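Restriction endonuclease LpnPI (Legionella pneumophila subsp. pneumophila str. Philadelphia 1, PDB 4RZL) recognises modified cytosines in DNA through the N-terminal SRA-type domain described here, and probably cuts the DNA with a separate C-terminal nuclease domain. Local coordinates at residues G34-D39 with I48-G53; S42-G47 with V193-I198; D25-G30 with V136-A141. All blocks are in the same frame, centred on the assembly; numbering follows the deposited sequence.

Contact 1: residues G34-D39 with I48-G53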
loop_
_atom_site.group_PDB
_atom_site.type_symbol
_atom_site.label_atom_id
_atom_site.label_comp_id
_atom_site.label_asym_id
_atom_site.label_seq_id
_atom_site.Cartn_x
_atom_site.Cartn_y
_atom_site.Cartn_z
ATOM N N GLY A 34 17.837 -16.519 -3.027
ATOM C CA GLY A 34 18.353 -15.658 -4.076
ATOM C C GLY A 34 17.326 -15.395 -5.164
ATOM O O GLY A 34 17.375 -14.362 -5.832
ATOM N N ASN A 35 16.385 -16.323 -5.325
ATOM C CA ASN A 35 15.347 -16.221 -6.354
ATOM C C ASN A 35 14.079 -15.424 -5.964
ATOM O O ASN A 35 14.054 -14.739 -4.936
ATOM C CB ASN A 35 14.997 -17.644 -6.837
ATOM C CG ASN A 35 14.243 -18.472 -5.802
ATOM O OD1 ASN A 35 13.688 -17.956 -4.831
ATOM N ND2 ASN A 35 14.236 -19.783 -6.009
ATOM N N ALA A 36 13.039 -15.515 -6.794
ATOM C CA ALA A 36 11.844 -14.684 -6.633
ATOM C C ALA A 36 10.995 -15.056 -5.417
ATOM O O ALA A 36 10.383 -14.187 -4.797
ATOM C CB ALA A 36 10.989 -14.741 -7.898
ATOM N N SER A 37 10.974 -16.338 -5.068
ATOM C CA SER A 37 10.148 -16.832 -3.968
ATOM C C SER A 37 10.583 -16.297 -2.595
ATOM O O SER A 37 9.888 -16.496 -1.602
ATOM C CB SER A 37 10.178 -18.353 -3.943
ATOM O OG SER A 37 11.503 -18.802 -3.717
ATOM N N ASP A 38 11.727 -15.616 -2.553
ATOM C CA ASP A 38 12.221 -14.969 -1.340
ATOM C C ASP A 38 11.384 -13.764 -0.910
ATOM O O ASP A 38 11.624 -13.180 0.147
ATOM C CB ASP A 38 13.666 -14.504 -1.527
ATOM C CG ASP A 38 14.649 -15.650 -1.603
ATOM O OD1 ASP A 38 14.280 -16.783 -1.228
ATOM O OD2 ASP A 38 15.806 -15.399 -2.001
ATOM N N ASP A 39 10.451 -13.359 -1.764
ATOM C CA ASP A 39 9.589 -12.215 -1.489
ATOM C C ASP A 39 8.704 -12.465 -0.269
ATOM O O ASP A 39 7.856 -13.359 -0.284
ATOM C CB ASP A 39 8.723 -11.917 -2.714
ATOM C CG ASP A 39 7.614 -10.932 -2.418
ATOM O OD1 ASP A 39 7.931 -9.758 -2.161
ATOM O OD2 ASP A 39 6.428 -11.328 -2.433
ATOM N N ILE A 48 -1.481 -12.538 -3.550
ATOM C CA ILE A 48 -0.684 -11.383 -3.949
ATOM C C ILE A 48 0.592 -11.865 -4.642
ATOM O O ILE A 48 1.277 -12.742 -4.126
ATOM C CB ILE A 48 -0.322 -10.492 -2.725
ATOM C CG1 ILE A 48 -1.570 -9.801 -2.163
ATOM C CG2 ILE A 48 0.717 -9.446 -3.093
ATOM C CD1 ILE A 48 -2.103 -8.675 -3.053
ATOM N N GLY A 49 0.910 -11.292 -5.802
ATOM C CA GLY A 49 2.094 -11.679 -6.550
ATOM C C GLY A 49 3.391 -11.343 -5.833
ATOM O O GLY A 49 3.389 -10.655 -4.809
ATOM N N ASN A 50 4.513 -11.824 -6.355
ATOM C CA ASN A 50 5.762 -11.658 -5.631
ATOM C C ASN A 50 6.669 -10.559 -6.175
ATOM O O ASN A 50 7.836 -10.483 -5.796
ATOM C CB ASN A 50 6.530 -12.989 -5.558
ATOM C CG ASN A 50 6.866 -13.563 -6.919
ATOM O OD1 ASN A 50 6.910 -12.852 -7.918
ATOM N ND2 ASN A 50 7.139 -14.858 -6.954
ATOM N N MET A 51 6.126 -9.696 -7.035
ATOM C CA MET A 51 6.912 -8.609 -7.636
ATOM C C MET A 51 6.090 -7.355 -7.934
ATOM O O MET A 51 4.920 -7.445 -8.284
ATOM C CB MET A 51 7.584 -9.070 -8.938
ATOM C CG MET A 51 9.076 -9.364 -8.800
ATOM N N GLY A 52 6.722 -6.190 -7.799
ATOM C CA GLY A 52 6.116 -4.940 -8.224
ATOM C C GLY A 52 5.805 -3.953 -7.115
ATOM O O GLY A 52 5.564 -4.344 -5.968
ATOM N N GLY A 53 5.809 -2.668 -7.468
ATOM C CA GLY A 53 5.467 -1.607 -6.539
ATOM C C GLY A 53 3.970 -1.552 -6.309
ATOM O O GLY A 53 3.484 -0.998 -5.313
#

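Contact 2: residues S42-G47 with V193-I198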
loop_
_atom_site.group_PDB
_atom_site.type_symbol
_atom_site.label_atom_id
_atom_site.label_comp_id
_atom_site.label_asym_id
_atom_site.label_seq_id
_atom_site.Cartn_x
_atom_site.Cartn_y
_atom_site.Cartn_z
ATOM N N SER A 42 4.377 -11.946 -0.672
ATOM C CA SER A 42 3.532 -12.988 -1.260
ATOM C C SER A 42 3.423 -14.215 -0.348
ATOM O O SER A 42 2.492 -15.004 -0.468
ATOM C CB SER A 42 4.046 -13.401 -2.650
ATOM O OG SER A 42 5.437 -13.668 -2.621
ATOM N N LYS A 43 4.368 -14.381 0.566
ATOM C CA LYS A 43 4.269 -15.477 1.535
ATOM C C LYS A 43 3.257 -15.159 2.639
ATOM O O LYS A 43 2.508 -16.027 3.085
ATOM C CB LYS A 43 5.627 -15.777 2.149
ATOM C CG LYS A 43 5.652 -17.112 2.874
ATOM C CD LYS A 43 7.068 -17.510 3.189
ATOM C CE LYS A 43 7.126 -18.934 3.686
ATOM N NZ LYS A 43 8.524 -19.285 4.024
ATOM N N ILE A 44 3.242 -13.903 3.074
ATOM C CA ILE A 44 2.303 -13.450 4.092
ATOM C C ILE A 44 0.872 -13.496 3.575
ATOM O O ILE A 44 -0.052 -13.902 4.282
ATOM C CB ILE A 44 2.620 -12.006 4.539
ATOM C CG1 ILE A 44 4.043 -11.913 5.076
ATOM C CG2 ILE A 44 1.610 -11.518 5.577
ATOM C CD1 ILE A 44 4.514 -10.470 5.311
ATOM N N ILE A 45 0.689 -13.040 2.339
ATOM C CA ILE A 45 -0.653 -12.892 1.786
ATOM C C ILE A 45 -0.806 -13.720 0.528
ATOM O O ILE A 45 -0.308 -13.336 -0.528
ATOM C CB ILE A 45 -0.967 -11.418 1.453
ATOM C CG1 ILE A 45 -0.550 -10.512 2.612
ATOM C CG2 ILE A 45 -2.436 -11.242 1.121
ATOM C CD1 ILE A 45 -0.629 -9.021 2.287
ATOM N N LYS A 46 -1.497 -14.848 0.641
ATOM C CA LYS A 46 -1.790 -15.674 -0.520
ATOM C C LYS A 46 -2.759 -14.935 -1.434
ATOM O O LYS A 46 -3.785 -14.416 -0.975
ATOM C CB LYS A 46 -2.384 -17.024 -0.098
ATOM C CG LYS A 46 -1.428 -17.909 0.691
ATOM C CD LYS A 46 -1.981 -19.332 0.822
ATOM C CE LYS A 46 -1.255 -20.135 1.897
ATOM N NZ LYS A 46 0.221 -20.128 1.723
ATOM N N GLY A 47 -2.433 -14.876 -2.723
ATOM C CA GLY A 47 -3.267 -14.159 -3.672
ATOM C C GLY A 47 -2.572 -12.925 -4.208
ATOM O O GLY A 47 -3.017 -12.332 -5.185
ATOM N N VAL A 193 -3.648 -6.336 11.456
ATOM C CA VAL A 193 -4.537 -7.125 10.620
ATOM C C VAL A 193 -4.310 -8.597 10.953
ATOM O O VAL A 193 -3.204 -9.109 10.778
ATOM C CB VAL A 193 -4.292 -6.882 9.137
ATOM C CG1 VAL A 193 -5.311 -7.675 8.302
ATOM C CG2 VAL A 193 -4.382 -5.380 8.845
ATOM N N SER A 194 -5.343 -9.270 11.453
ATOM C CA SER A 194 -5.166 -10.637 11.964
ATOM C C SER A 194 -4.961 -11.675 10.854
ATOM O O SER A 194 -5.447 -11.500 9.734
ATOM C CB SER A 194 -6.373 -11.038 12.805
ATOM O OG SER A 194 -7.449 -11.340 11.947
ATOM N N ARG A 195 -4.255 -12.762 11.171
ATOM C CA ARG A 195 -4.131 -13.880 10.245
ATOM C C ARG A 195 -5.496 -14.413 9.799
ATOM O O ARG A 195 -5.669 -14.782 8.632
ATOM C CB ARG A 195 -3.284 -14.997 10.867
ATOM C CG ARG A 195 -3.278 -16.308 10.065
ATOM C CD ARG A 195 -2.867 -16.151 8.605
ATOM N NE ARG A 195 -1.734 -15.264 8.398
ATOM C CZ ARG A 195 -1.274 -14.918 7.198
ATOM N NH1 ARG A 195 -1.870 -15.371 6.103
ATOM N NH2 ARG A 195 -0.222 -14.120 7.089
ATOM N N LYS A 196 -6.452 -14.451 10.723
ATOM C CA LYS A 196 -7.814 -14.865 10.399
ATOM C C LYS A 196 -8.375 -13.987 9.290
ATOM O O LYS A 196 -8.917 -14.494 8.307
ATOM C CB LYS A 196 -8.727 -14.789 11.629
ATOM C CG LYS A 196 -10.194 -15.215 11.367
ATOM C CD LYS A 196 -11.020 -15.171 12.645
ATOM C CE LYS A 196 -12.512 -15.362 12.382
ATOM N NZ LYS A 196 -12.824 -16.722 11.855
ATOM N N TRP A 197 -8.220 -12.671 9.438
ATOM C CA TRP A 197 -8.697 -11.759 8.408
ATOM C C TRP A 197 -8.019 -12.048 7.083
ATOM O O TRP A 197 -8.687 -12.170 6.062
ATOM C CB TRP A 197 -8.476 -10.291 8.790
ATOM C CG TRP A 197 -9.277 -9.377 7.912
ATOM C CD1 TRP A 197 -10.488 -8.801 8.204
ATOM C CD2 TRP A 197 -8.963 -8.988 6.567
ATOM N NE1 TRP A 197 -10.923 -8.050 7.135
ATOM C CE2 TRP A 197 -10.011 -8.154 6.117
ATOM C CE3 TRP A 197 -7.888 -9.242 5.707
ATOM C CZ2 TRP A 197 -10.011 -7.583 4.849
ATOM C CZ3 TRP A 197 -7.898 -8.677 4.447
ATOM C CH2 TRP A 197 -8.948 -7.857 4.033
ATOM N N ILE A 198 -6.692 -12.159 7.106
ATOM C CA ILE A 198 -5.907 -12.327 5.882
ATOM C C ILE A 198 -6.246 -13.621 5.143
ATOM O O ILE A 198 -6.332 -13.629 3.911
ATOM C CB ILE A 198 -4.384 -12.282 6.187
ATOM C CG1 ILE A 198 -4.009 -10.935 6.821
ATOM C CG2 ILE A 198 -3.571 -12.494 4.925
ATOM C CD1 ILE A 198 -2.609 -10.912 7.415
HETATM O O HOH W 1 -2.526 -15.873 3.076
HETATM O O HOH W 2 -5.279 -14.939 1.496
#

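Contact 3: residues D25-G30 with V136-A141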
loop_
_atom_site.group_PDB
_atom_site.type_symbol
_atom_site.label_atom_id
_atom_site.label_comp_id
_atom_site.label_asym_id
_atom_site.label_seq_id
_atom_site.Cartn_x
_atom_site.Cartn_y
_atom_site.Cartn_z
ATOM N N ASP A 25 4.402 -1.434 11.701
ATOM C CA ASP A 25 5.856 -1.263 11.732
ATOM C C ASP A 25 6.646 -2.504 12.148
ATOM O O ASP A 25 7.840 -2.416 12.416
ATOM C CB ASP A 25 6.227 -0.075 12.616
ATOM C CG ASP A 25 5.805 1.250 11.998
ATOM O OD1 ASP A 25 5.539 1.269 10.770
ATOM O OD2 ASP A 25 5.751 2.267 12.720
ATOM N N ALA A 26 5.995 -3.659 12.167
ATOM C CA ALA A 26 6.715 -4.912 12.354
ATOM C C ALA A 26 7.489 -5.218 11.070
ATOM O O ALA A 26 7.092 -4.782 9.993
ATOM C CB ALA A 26 5.760 -6.046 12.699
ATOM N N VAL A 27 8.585 -5.960 11.188
ATOM C CA VAL A 27 9.439 -6.291 10.049
ATOM C C VAL A 27 9.263 -7.756 9.666
ATOM O O VAL A 27 9.173 -8.632 10.530
ATOM C CB VAL A 27 10.923 -5.994 10.369
ATOM C CG1 VAL A 27 11.860 -6.647 9.362
ATOM C CG2 VAL A 27 11.158 -4.473 10.449
ATOM N N TYR A 28 9.167 -8.005 8.367
ATOM C CA TYR A 28 8.920 -9.344 7.854
ATOM C C TYR A 28 10.065 -9.736 6.932
ATOM O O TYR A 28 10.242 -9.161 5.875
ATOM C CB TYR A 28 7.570 -9.399 7.134
ATOM C CG TYR A 28 6.438 -9.049 8.073
ATOM C CD1 TYR A 28 6.100 -7.726 8.324
ATOM C CD2 TYR A 28 5.748 -10.048 8.761
ATOM C CE1 TYR A 28 5.075 -7.400 9.219
ATOM C CE2 TYR A 28 4.731 -9.741 9.647
ATOM C CZ TYR A 28 4.394 -8.415 9.874
ATOM O OH TYR A 28 3.381 -8.122 10.766
ATOM N N GLU A 29 10.852 -10.712 7.365
ATOM C CA GLU A 29 12.092 -11.060 6.681
ATOM C C GLU A 29 11.856 -11.860 5.414
ATOM O O GLU A 29 11.023 -12.765 5.378
ATOM C CB GLU A 29 13.002 -11.823 7.634
ATOM C CG GLU A 29 13.505 -10.934 8.758
ATOM C CD GLU A 29 14.674 -11.529 9.504
ATOM O OE1 GLU A 29 14.495 -12.595 10.134
ATOM O OE2 GLU A 29 15.773 -10.939 9.439
ATOM N N GLY A 30 12.597 -11.509 4.372
ATOM C CA GLY A 30 12.550 -12.222 3.109
ATOM C C GLY A 30 13.405 -13.485 3.096
ATOM O O GLY A 30 14.121 -13.782 4.057
ATOM N N VAL A 136 7.138 -1.119 3.111
ATOM C CA VAL A 136 8.356 -0.505 2.601
ATOM C C VAL A 136 9.506 -1.493 2.764
ATOM O O VAL A 136 9.489 -2.342 3.660
ATOM C CB VAL A 136 8.715 0.839 3.312
ATOM C CG1 VAL A 136 7.572 1.850 3.179
ATOM C CG2 VAL A 136 9.099 0.620 4.781
ATOM N N LYS A 137 10.496 -1.384 1.888
ATOM C CA LYS A 137 11.682 -2.230 1.956
ATOM C C LYS A 137 12.418 -1.914 3.241
ATOM O O LYS A 137 12.639 -0.755 3.565
ATOM C CB LYS A 137 12.592 -1.999 0.740
ATOM C CG LYS A 137 13.850 -2.865 0.714
ATOM C CD LYS A 137 14.837 -2.368 -0.357
ATOM C CE LYS A 137 15.929 -3.387 -0.642
ATOM N N TYR A 138 12.788 -2.944 3.982
ATOM C CA TYR A 138 13.462 -2.756 5.261
ATOM C C TYR A 138 14.524 -3.834 5.410
ATOM O O TYR A 138 14.253 -4.885 5.995
ATOM C CB TYR A 138 12.452 -2.829 6.411
ATOM C CG TYR A 138 12.953 -2.333 7.759
ATOM C CD1 TYR A 138 13.893 -3.061 8.489
ATOM C CD2 TYR A 138 12.446 -1.172 8.326
ATOM C CE1 TYR A 138 14.337 -2.629 9.718
ATOM C CE2 TYR A 138 12.884 -0.730 9.562
ATOM C CZ TYR A 138 13.828 -1.462 10.255
ATOM O OH TYR A 138 14.260 -1.029 11.485
ATOM N N PRO A 139 15.719 -3.601 4.848
ATOM C CA PRO A 139 16.756 -4.638 4.830
ATOM C C PRO A 139 17.141 -5.103 6.227
ATOM O O PRO A 139 17.251 -4.273 7.124
ATOM C CB PRO A 139 17.943 -3.941 4.143
ATOM C CG PRO A 139 17.322 -2.858 3.332
ATOM C CD PRO A 139 16.156 -2.377 4.158
ATOM N N THR A 140 17.273 -6.417 6.406
ATOM C CA THR A 140 17.808 -7.000 7.632
ATOM C C THR A 140 19.091 -7.772 7.313
ATOM O O THR A 140 19.414 -7.971 6.148
ATOM C CB THR A 140 16.804 -7.953 8.295
ATOM O OG1 THR A 140 16.479 -8.992 7.371
ATOM C CG2 THR A 140 15.527 -7.214 8.669
ATOM N N ALA A 141 19.778 -8.262 8.341
ATOM C CA ALA A 141 21.030 -8.987 8.140
ATOM C C ALA A 141 20.813 -10.241 7.316
ATOM O O ALA A 141 21.623 -10.571 6.457
ATOM C CB ALA A 141 21.664 -9.344 9.472
#

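Contact 1: residues G34-D39 with I48-G53
The loop leading into helix 40-44 and the loop leaving it meet at D39 and N50, whose CA atoms stand 5.7 Å apart. D39 is the helix N-cap, a motif in which a side chain satisfies the backbone NH groups of the first turn; here the contact couples that cap to the loop running on to strand 54-57 in the DNA recognition domain of LpnPI. Residues 36-38 form a short 3-10 turn ahead of the cap, and D39 N donates to A36 O over 3.1 Å. The CG of D39 is anti to its amide nitrogen (chi1 168°), which carries the carboxylate over the backbone of N50: OD2 lies 3.3 Å from N50 CA, and D39 CB lies 3.5 Å from N50 O. These are packing contacts; the polar work of the carboxylate is done with other residues. OD2 is hydrogen-bonded to S42 OG and salt-bridged to R55 NH1, and R55 NH1 also reaches G49 O, so one arginine ties the acid to the second loop. The helix N-terminus and R55 together would be expected to stabilise the negative charge of this buried group. The amide plane of N50 is turned 80° from the D39 carboxylate, nearly perpendicular. N50 holds its CG between backbone N and carbonyl carbon (chi1 59°), which carries the amide toward A36, where N50 ND2 packs 4.0 Å from both A36 CB and A36 O.

Contact 2: residues S42-G47 with V193-I198
R195 reaches from the first turn of helix 195-199 to the carbonyl of I44, the last helical residue of helix 40-44. From CB its chain first runs anti to the backbone N, then bends twice, at chi2 (54°) and chi3 (43°), so that CG, CD and NE swing the guanidinium round toward the other helix. The side of I198 lies against the flat group, its CB 4.0 Å above the guanidinium plane and offset toward the rim. Beyond CZ both terminal nitrogens converge on one oxygen: NH2 donates to I44 O over 2.8 Å and NH1 donates to I44 O over 3.0 Å. The oxygen sits almost exactly in the guanidinium plane, and NH1 comes in nearly along the C=O axis. This forked grip fixes the rotation of the guanidinium, and further bonds from NH2 to A20 O and from NH1 to N199 OD1 hold its outer positions. I44 CG2 packs 3.5 Å from NH2. Beside the polar pair, I45 CG2 and I198 CG2 touch at 4.2 Å, their chains crossing at about a right angle. Two waters extend the seam along the backbone: one joins K46 N to R195 NH1, weakly at the arginine, and the other donates to both K46 O and I198 O. Helix 195-199 is itself started by an N-cap, S194 OG accepting from W197 N over 2.9 Å. The arrangement is a bidentate arginine grip, NH1 and NH2 on a single main-chain carbonyl, at the end of helix 40-44, where the chain leaves helical geometry at I45.

Contact 3: residues D25-G30 with V136-A141
V27 stands over the ring of Y138, the two side chains at about a right angle. Its CG2 is 3.7 Å from the ring centroid and only 13° off the normal, a CH-pi contact centred on one face of the tyrosine. The other methyl serves a second partner: with CG1 anti to the backbone N (chi1 165°), V27 meets T140 tip to tip, CG1 to CG2 at 3.8 Å. One valine thus uses a separate branch for each of two residues on the opposite segment. Two residues further on, E29 crosses T140 obliquely. Its chain is extended beyond CG, and its OE2 accepts a hydrogen bond of 2.9 Å from T140 OG1. The hydroxyl comes to the anti side of OE2, 17° out of the carboxylate plane. CA spacings of 7.2 Å for V27 and Y138 and 7.1 Å for E29 and T140 leave room for side chains between the backbones. Strands 27-28 and 132-137 are not paired with each other in the mixed sheet; each pairs antiparallel with strand 147-155, and Y138 also rests on Q148 of that strand. Polar links continue past the segments, since E29 OE2 is also bonded to S142 OG, while T140 OG1 and G30 N both bond to S146 OG. The chemistry is therefore graded: apolar packing around V27 gives way to a hydroxyl and carboxylate network around E29 and T140, in which one oxygen of the acid, OE2, is gripped by two hydroxyls, T140 OG1 and S142 OG, which would be expected to hold the carboxylate in place.

Helix 40-44 connects the first two contacts: contact 1 gathers at its N-cap, contact 2 at its C-terminal end, and S42 between them packs on the second loop of contact 1, with S42 OG 3.2 Å from N50 CB and S42 CB 3.2 Å from I48 O. Contact 3 reaches the same helix through Y28, whose CG lies 3.7 Å from I44 CD1. Residues 25-30 of contact 3 lead through a short loop into residues 34-39 of contact 1, but these two contacts do not otherwise touch. The three centres are about 14 to 16 Å from one another. All lie in the DNA recognition domain; the probable nuclease domain of the full-length protein is not part of this fragment.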